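Local coordinates for Phospholipase/Carboxylesterase (Haliangium ochraceum, PDB 4Q82), which probably hydrolyses ester bonds as a serine esterase of the alpha/beta-hydrolase type, its natural substrate among phospholipids or carboxylic esters not being established, at residues E120-V125 / W271-S276; A80-F85 / F147-Y152. All blocks are in the same frame, centred on the assembly; numbering follows the deposited sequence.

Contact 1: E120-V125 / W271-S276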
ATOM      1  N   GLU A 120       9.661  -6.539  14.384  0.65 25.66           N
ATOM      2  CA  GLU A 120       8.966  -7.779  14.152  0.65 27.23           C
ATOM      3  C   GLU A 120       8.297  -7.859  12.775  0.65 25.33           C
ATOM      4  O   GLU A 120       7.997  -8.885  12.289  0.65 26.08           O
ATOM      5  CB  GLU A 120       7.958  -8.018  15.255  0.65 30.28           C
ATOM      6  CG  GLU A 120       8.603  -8.041  16.645  0.65 35.27           C
ATOM      7  CD  GLU A 120       9.868  -8.886  16.690  0.65 40.10           C
ATOM      8  OE1 GLU A 120       9.732 -10.107  16.465  0.65 42.75           O
ATOM      9  OE2 GLU A 120      10.994  -8.366  16.941  0.65 41.35           O
ATOM     10  N   ARG A 121       8.082  -6.715  12.182  1.00 22.42           N
ATOM     11  CA  ARG A 121       7.441  -6.687  10.872  1.00 20.66           C
ATOM     12  C   ARG A 121       8.379  -7.185   9.777  1.00 20.85           C
ATOM     13  O   ARG A 121       9.480  -6.646   9.602  1.00 21.79           O
ATOM     14  CB  ARG A 121       6.937  -5.277  10.574  1.00 18.34           C
ATOM     15  CG  ARG A 121       5.799  -4.932  11.546  1.00 19.58           C
ATOM     16  CD  ARG A 121       5.309  -3.464  11.420  1.00 16.95           C
ATOM     17  NE  ARG A 121       4.325  -3.208  12.478  1.00 16.99           N
ATOM     18  CZ  ARG A 121       3.868  -1.989  12.775  1.00 17.04           C
ATOM     19  NH1 ARG A 121       4.332  -0.935  12.107  1.00 15.98           N
ATOM     20  NH2 ARG A 121       2.975  -1.824  13.745  1.00 17.65           N
ATOM     21  N   PRO A 122       7.949  -8.227   9.049  1.00 21.53           N
ATOM     22  CA  PRO A 122       8.872  -8.947   8.154  1.00 22.73           C
ATOM     23  C   PRO A 122       8.939  -8.413   6.725  1.00 22.07           C
ATOM     24  O   PRO A 122       9.694  -8.992   5.924  1.00 23.06           O
ATOM     25  CB  PRO A 122       8.301 -10.363   8.151  1.00 24.76           C
ATOM     26  CG  PRO A 122       6.817 -10.134   8.272  1.00 23.57           C
ATOM     27  CD  PRO A 122       6.693  -8.971   9.252  1.00 22.48           C
ATOM     28  N   PHE A 123       8.194  -7.349   6.424  1.00 19.93           N
ATOM     29  CA  PHE A 123       8.093  -6.818   5.058  1.00 19.45           C
ATOM     30  C   PHE A 123       9.327  -6.074   4.566  1.00 19.00           C
ATOM     31  O   PHE A 123       9.876  -5.230   5.277  1.00 19.37           O
ATOM     32  CB  PHE A 123       6.914  -5.834   4.934  1.00 18.26           C
ATOM     33  CG  PHE A 123       5.651  -6.263   5.636  1.00 17.94           C
ATOM     34  CD1 PHE A 123       4.700  -7.038   4.984  1.00 16.40           C
ATOM     35  CD2 PHE A 123       5.383  -5.827   6.935  1.00 17.28           C
ATOM     36  CE1 PHE A 123       3.504  -7.405   5.619  1.00 16.65           C
ATOM     37  CE2 PHE A 123       4.214  -6.170   7.579  1.00 16.64           C
ATOM     38  CZ  PHE A 123       3.249  -6.963   6.929  1.00 17.02           C
ATOM     39  N   VAL A 124       9.724  -6.331   3.320  1.00 23.13           N
ATOM     40  CA  VAL A 124      10.383  -5.294   2.549  1.00 22.18           C
ATOM     41  C   VAL A 124       9.327  -4.217   2.311  1.00 21.25           C
ATOM     42  O   VAL A 124       8.222  -4.542   1.866  1.00 21.30           O
ATOM     43  CB  VAL A 124      10.922  -5.824   1.202  1.00 23.04           C
ATOM     44  CG1 VAL A 124      11.392  -4.681   0.322  1.00 23.29           C
ATOM     45  CG2 VAL A 124      12.052  -6.834   1.452  1.00 24.82           C
ATOM     46  N   VAL A 125       9.631  -2.953   2.619  1.00 20.81           N
ATOM     47  CA  VAL A 125       8.656  -1.873   2.374  1.00 18.57           C
ATOM     48  C   VAL A 125       9.234  -0.882   1.383  1.00 18.21           C
ATOM     49  O   VAL A 125      10.276  -0.262   1.652  1.00 19.64           O
ATOM     50  CB  VAL A 125       8.256  -1.112   3.674  1.00 16.76           C
ATOM     51  CG1 VAL A 125       7.149  -0.068   3.371  1.00 15.45           C
ATOM     52  CG2 VAL A 125       7.736  -2.093   4.731  1.00 18.88           C
ATOM     53  N   TRP A 271      -3.284  -8.830   9.351  1.00 17.40           N
ATOM     54  CA  TRP A 271      -4.270  -9.200   8.335  1.00 18.09           C
ATOM     55  C   TRP A 271      -3.585  -9.449   6.987  1.00 17.97           C
ATOM     56  O   TRP A 271      -3.844 -10.468   6.335  1.00 19.82           O
ATOM     57  CB  TRP A 271      -5.364  -8.120   8.189  1.00 15.95           C
ATOM     58  CG  TRP A 271      -6.418  -8.511   7.169  1.00 17.50           C
ATOM     59  CD1 TRP A 271      -7.489  -9.356   7.356  1.00 19.14           C
ATOM     60  CD2 TRP A 271      -6.470  -8.098   5.796  1.00 17.43           C
ATOM     61  NE1 TRP A 271      -8.214  -9.474   6.174  1.00 19.33           N
ATOM     62  CE2 TRP A 271      -7.604  -8.715   5.207  1.00 18.34           C
ATOM     63  CE3 TRP A 271      -5.671  -7.256   5.005  1.00 16.20           C
ATOM     64  CZ2 TRP A 271      -7.963  -8.506   3.863  1.00 18.34           C
ATOM     65  CZ3 TRP A 271      -6.029  -7.056   3.670  1.00 15.71           C
ATOM     66  CH2 TRP A 271      -7.166  -7.676   3.119  1.00 17.45           C
ATOM     67  N   LEU A 272      -2.717  -8.529   6.562  1.00 16.18           N
ATOM     68  CA  LEU A 272      -1.969  -8.745   5.318  1.00 16.70           C
ATOM     69  C   LEU A 272      -1.247 -10.083   5.348  1.00 18.35           C
ATOM     70  O   LEU A 272      -1.395 -10.914   4.450  1.00 19.64           O
ATOM     71  CB  LEU A 272      -0.958  -7.614   5.077  1.00 15.83           C
ATOM     72  CG  LEU A 272      -1.564  -6.296   4.561  1.00 14.83           C
ATOM     73  CD1 LEU A 272      -0.470  -5.199   4.505  1.00 13.65           C
ATOM     74  CD2 LEU A 272      -2.160  -6.470   3.181  1.00 15.96           C
ATOM     75  N   LEU A 273      -0.488 -10.304   6.409  1.00 17.90           N
ATOM     76  CA  LEU A 273       0.323 -11.521   6.500  1.00 21.45           C
ATOM     77  C   LEU A 273      -0.532 -12.792   6.542  1.00 22.95           C
ATOM     78  O   LEU A 273      -0.045 -13.883   6.243  1.00 23.50           O
ATOM     79  CB  LEU A 273       1.239 -11.444   7.729  1.00 21.69           C
ATOM     80  CG  LEU A 273       2.400 -10.447   7.545  1.00 22.34           C
ATOM     81  CD1 LEU A 273       3.041 -10.103   8.869  1.00 21.95           C
ATOM     82  CD2 LEU A 273       3.450 -10.996   6.581  1.00 24.52           C
ATOM     83  N   SER A 274      -1.806 -12.662   6.894  1.00 23.48           N
ATOM     84  CA  SER A 274      -2.684 -13.829   6.849  1.00 25.10           C
ATOM     85  C   SER A 274      -3.119 -14.161   5.404  1.00 25.07           C
ATOM     86  O   SER A 274      -3.700 -15.216   5.148  1.00 24.76           O
ATOM     87  CB  SER A 274      -3.908 -13.616   7.741  1.00 24.77           C
ATOM     88  OG  SER A 274      -4.848 -12.766   7.115  1.00 24.95           O
ATOM     89  N   GLN A 275      -2.826 -13.269   4.462  1.00 22.98           N
ATOM     90  CA  GLN A 275      -3.187 -13.483   3.056  1.00 24.31           C
ATOM     91  C   GLN A 275      -2.001 -13.937   2.235  1.00 26.57           C
ATOM     92  O   GLN A 275      -0.889 -13.469   2.455  1.00 26.30           O
ATOM     93  CB  GLN A 275      -3.751 -12.185   2.446  1.00 22.01           C
ATOM     94  CG  GLN A 275      -4.808 -11.526   3.322  1.00 21.24           C
ATOM     95  CD  GLN A 275      -6.018 -12.414   3.528  1.00 24.81           C
ATOM     96  OE1 GLN A 275      -6.351 -13.213   2.670  1.00 24.96           O
ATOM     97  NE2 GLN A 275      -6.686 -12.263   4.664  1.00 26.60           N
ATOM     98  N   SER A 276      -2.231 -14.820   1.265  1.00 28.83           N
ATOM     99  CA  SER A 276      -1.172 -15.214   0.359  1.00 31.40           C
ATOM    100  C   SER A 276      -1.757 -15.832  -0.899  1.00 34.20           C
ATOM    101  O   SER A 276      -2.895 -16.297  -0.889  1.00 35.51           O
ATOM    102  CB  SER A 276      -0.218 -16.213   1.032  1.00 34.07           C
ATOM    103  OG  SER A 276      -0.881 -17.433   1.274  1.00 35.85           O
TER

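Contact 2: A80-F85 / F147-Y152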
ATOM      1  N   ALA A  80      11.308 -12.494   1.585  1.00 32.77           N
ATOM      2  CA  ALA A  80      10.506 -11.678   2.496  1.00 30.66           C
ATOM      3  C   ALA A  80       9.197 -11.265   1.857  1.00 29.95           C
ATOM      4  O   ALA A  80       9.150 -11.050   0.650  1.00 29.46           O
ATOM      5  CB  ALA A  80      11.285 -10.439   2.926  1.00 29.91           C
ATOM      6  N   PRO A  81       8.130 -11.130   2.660  1.00 28.65           N
ATOM      7  CA  PRO A  81       6.922 -10.514   2.096  1.00 26.75           C
ATOM      8  C   PRO A  81       7.235  -9.105   1.631  1.00 25.09           C
ATOM      9  O   PRO A  81       8.167  -8.488   2.142  1.00 25.18           O
ATOM     10  CB  PRO A  81       5.930 -10.508   3.270  1.00 26.58           C
ATOM     11  CG  PRO A  81       6.783 -10.662   4.499  1.00 27.49           C
ATOM     12  CD  PRO A  81       7.972 -11.472   4.084  1.00 29.04           C
ATOM     13  N   LEU A  82       6.483  -8.613   0.651  1.00 24.01           N
ATOM     14  CA  LEU A  82       6.731  -7.304   0.079  1.00 22.57           C
ATOM     15  C   LEU A  82       5.513  -6.417   0.281  1.00 20.98           C
ATOM     16  O   LEU A  82       4.373  -6.843   0.054  1.00 20.78           O
ATOM     17  CB  LEU A  82       7.055  -7.403  -1.418  1.00 23.36           C
ATOM     18  CG  LEU A  82       7.028  -6.106  -2.231  1.00 22.20           C
ATOM     19  CD1 LEU A  82       8.161  -5.203  -1.781  1.00 21.67           C
ATOM     20  CD2 LEU A  82       7.186  -6.443  -3.714  1.00 23.78           C
HETATM   21  N   MSE A  83       5.761  -5.185   0.713  1.00 19.08           N
HETATM   22  CA  MSE A  83       4.721  -4.180   0.787  1.00 17.44           C
HETATM   23  C   MSE A  83       5.120  -2.989  -0.058  1.00 20.61           C
HETATM   24  O   MSE A  83       6.191  -2.410   0.157  1.00 18.86           O
HETATM   25  CB  MSE A  83       4.487  -3.737   2.240  1.00 16.54           C
HETATM   26  CG  MSE A  83       3.424  -2.650   2.386  1.00 15.63           C
HETATM   27 SE   MSE A  83       3.368  -1.915   4.211  0.64 20.05          SE
HETATM   28  CE  MSE A  83       2.933  -3.557   5.185  1.00 15.29           C
ATOM     29  N   VAL A  84       4.266  -2.605  -1.005  1.00 16.44           N
ATOM     30  CA  VAL A  84       4.537  -1.391  -1.773  1.00 16.04           C
ATOM     31  C   VAL A  84       3.471  -0.374  -1.381  1.00 17.36           C
ATOM     32  O   VAL A  84       2.264  -0.644  -1.482  1.00 17.26           O
ATOM     33  CB  VAL A  84       4.535  -1.642  -3.283  1.00 17.02           C
ATOM     34  CG1 VAL A  84       4.774  -0.321  -4.068  1.00 21.28           C
ATOM     35  CG2 VAL A  84       5.630  -2.679  -3.653  1.00 18.98           C
ATOM     36  N   PHE A  85       3.930   0.775  -0.897  1.00 15.92           N
ATOM     37  CA  PHE A  85       3.037   1.819  -0.371  1.00 14.97           C
ATOM     38  C   PHE A  85       3.047   3.045  -1.284  1.00 15.62           C
ATOM     39  O   PHE A  85       4.135   3.537  -1.642  1.00 16.74           O
ATOM     40  CB  PHE A  85       3.467   2.238   1.044  1.00 14.25           C
ATOM     41  CG  PHE A  85       2.936   3.606   1.442  1.00 13.40           C
ATOM     42  CD1 PHE A  85       1.598   3.759   1.792  1.00 12.52           C
ATOM     43  CD2 PHE A  85       3.762   4.729   1.423  1.00 13.63           C
ATOM     44  CE1 PHE A  85       1.068   5.041   2.155  1.00 12.96           C
ATOM     45  CE2 PHE A  85       3.269   5.989   1.763  1.00 13.67           C
ATOM     46  CZ  PHE A  85       1.913   6.154   2.136  1.00 13.00           C
ATOM     47  N   PHE A 147       9.189  -4.163 -11.241  1.00 31.36           N
ATOM     48  CA  PHE A 147      10.535  -3.813 -10.811  1.00 31.01           C
ATOM     49  C   PHE A 147      10.852  -4.391  -9.436  1.00 29.88           C
ATOM     50  O   PHE A 147      11.926  -4.969  -9.230  1.00 31.13           O
ATOM     51  CB  PHE A 147      10.726  -2.298 -10.773  1.00 30.02           C
ATOM     52  CG  PHE A 147      11.875  -1.863  -9.902  1.00 31.05           C
ATOM     53  CD1 PHE A 147      13.165  -1.821 -10.409  1.00 33.02           C
ATOM     54  CD2 PHE A 147      11.665  -1.504  -8.571  1.00 29.48           C
ATOM     55  CE1 PHE A 147      14.220  -1.424  -9.616  1.00 32.97           C
ATOM     56  CE2 PHE A 147      12.717  -1.106  -7.773  1.00 29.32           C
ATOM     57  CZ  PHE A 147      13.999  -1.073  -8.294  1.00 30.90           C
ATOM     58  N   ALA A 148       9.921  -4.236  -8.499  1.00 28.52           N
ATOM     59  CA  ALA A 148      10.170  -4.635  -7.112  1.00 28.32           C
ATOM     60  C   ALA A 148      10.443  -6.132  -7.004  1.00 30.46           C
ATOM     61  O   ALA A 148      11.390  -6.571  -6.344  1.00 31.07           O
ATOM     62  CB  ALA A 148       8.970  -4.238  -6.216  1.00 25.59           C
ATOM     63  N   VAL A 149       9.603  -6.912  -7.669  1.00 32.27           N
ATOM     64  CA  VAL A 149       9.700  -8.357  -7.627  1.00 34.98           C
ATOM     65  C   VAL A 149      10.963  -8.834  -8.351  1.00 37.22           C
ATOM     66  O   VAL A 149      11.576  -9.821  -7.953  1.00 38.85           O
ATOM     67  CB  VAL A 149       8.438  -9.000  -8.242  1.00 36.21           C
ATOM     68  CG1 VAL A 149       8.610 -10.489  -8.413  1.00 39.43           C
ATOM     69  CG2 VAL A 149       7.238  -8.717  -7.361  1.00 34.55           C
ATOM     70  N   ASP A 150      11.360  -8.131  -9.405  0.59 37.66           N
ATOM     71  CA  ASP A 150      12.560  -8.524 -10.143  0.59 39.94           C
ATOM     72  C   ASP A 150      13.827  -8.191  -9.360  0.59 39.86           C
ATOM     73  O   ASP A 150      14.860  -8.839  -9.529  0.59 41.79           O
ATOM     74  CB  ASP A 150      12.603  -7.844 -11.515  0.59 41.16           C
ATOM     75  CG  ASP A 150      13.766  -8.323 -12.371  0.59 44.20           C
ATOM     76  OD1 ASP A 150      14.079  -9.534 -12.334  0.59 45.84           O
ATOM     77  OD2 ASP A 150      14.370  -7.488 -13.078  0.59 45.01           O
ATOM     78  N   THR A 151      13.739  -7.185  -8.496  1.00 37.51           N
ATOM     79  CA  THR A 151      14.930  -6.608  -7.851  1.00 36.96           C
ATOM     80  C   THR A 151      15.239  -7.117  -6.439  1.00 35.54           C
ATOM     81  O   THR A 151      16.407  -7.241  -6.066  1.00 36.91           O
ATOM     82  CB  THR A 151      14.805  -5.074  -7.779  1.00 35.84           C
ATOM     83  OG1 THR A 151      14.634  -4.554  -9.102  1.00 36.57           O
ATOM     84  CG2 THR A 151      16.037  -4.440  -7.141  1.00 36.28           C
ATOM     85  N   TYR A 152      14.202  -7.421  -5.666  1.00 33.49           N
ATOM     86  CA  TYR A 152      14.366  -7.741  -4.242  1.00 32.86           C
ATOM     87  C   TYR A 152      14.125  -9.218  -3.975  1.00 33.97           C
ATOM     88  O   TYR A 152      13.458  -9.893  -4.760  1.00 34.31           O
ATOM     89  CB  TYR A 152      13.423  -6.856  -3.398  1.00 30.47           C
ATOM     90  CG  TYR A 152      13.894  -5.422  -3.413  1.00 30.43           C
ATOM     91  CD1 TYR A 152      13.399  -4.507  -4.339  1.00 30.22           C
ATOM     92  CD2 TYR A 152      14.889  -4.995  -2.546  1.00 30.78           C
ATOM     93  CE1 TYR A 152      13.865  -3.202  -4.366  1.00 29.93           C
ATOM     94  CE2 TYR A 152      15.366  -3.699  -2.574  1.00 30.62           C
ATOM     95  CZ  TYR A 152      14.856  -2.805  -3.487  1.00 30.16           C
ATOM     96  OH  TYR A 152      15.351  -1.518  -3.510  1.00 30.13           O
TER

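Contact 1: E120-V125 / W271-S276
Leu273, on the last helix of the alpha/beta-hydrolase-type fold, reaches across to Phe123 and Pro122, which lead into strand 124-128 of the central sheet. Its isobutyl group and the phenyl ring come from opposite directions and meet obliquely: CG of Leu273 lies 3.6 Å from CZ of Phe123, while CD2 of Leu273 is 3.7 Å from CE1 of Phe123. In both residues CG stands anti to the carbonyl carbon (chi1 -73° in Leu273), which turns each group toward the other segment. Pro122 meets the same leucine tip to tip. The fork of Leu273 thus spans two apolar partners, and an alanine here would probably leave the far end of the Phe123 ring and the proline ring without their partner on the helix. On the sheet side, Tyr160 of strand 158-163 packs against both Phe123 and Leu272, which ties the contact to one face of the sheet. Next to the leucine, Ser274 folds its side chain back: its OG donates to Trp271 O at 2.6 Å, with a C=O...donor angle of 130°, tilted 16° from the carbonyl plane.

Contact 2: A80-F85 / F147-Y152
Leu82 and Ala148 form the middle of a purely apolar contact between strand 80-86 and helix 138-151, which runs nearly antiparallel to the strand (152°) with the short axes 10.4 Å apart at closest approach. This is a helix laid over a parallel part of an alpha/beta sheet. The methyl CD2 of Leu82 sits 3.8 Å from CB of Ala148 and, more loosely, 4.3 Å from CG2 of Val149. With CG of Leu82 anti to the backbone N (chi1 166°), the branch extends from the strand toward the helix. Val84, two residues on and on the same side of the strand, adds only a marginal touch through CG2. Leu126 of the neighbouring strand also packs on Ala148, and Ile159 on Val149.

The polar interactions described here hold the end of the helix together. Thr151 OG1 donates to Phe147 O at 2.7 Å, approaching 34° out of the carbonyl plane, and the same oxygen lies over one face of the Phe147 ring, toward its rim. Ala148 O accepts from both Thr151 N and Tyr152 N, which arrive from the same face of its plane as the helix ends.

With no polar group taking part across the interface, the fit rests on shape and on exclusion of water: the small Ala148 is consistent with the helix-to-strand spacing, with the leucine methyl resting on its CB.

The two contacts lie about 12 Å apart, centre to centre, and are tied together by the central sheet, in which strands 124-128 and 80-86 are parallel neighbours. Backbone bonds of Val124 to Pro81 and Met83 join the first segment of contact 2 directly to that of contact 1. Along the chain the segments alternate: 80-85, 120-125, 147-152, then 271-276. Helix 138-151 follows strand 124-128, whereas helix 268-273 is the last of the chain. Leu82 and Met83, consecutive on one strand, point to opposite faces, toward helix 138-151 and Leu272 respectively. The contacts therefore lie on opposite faces of the sheet, as expected of the three-layered alpha/beta architecture of such hydrolases.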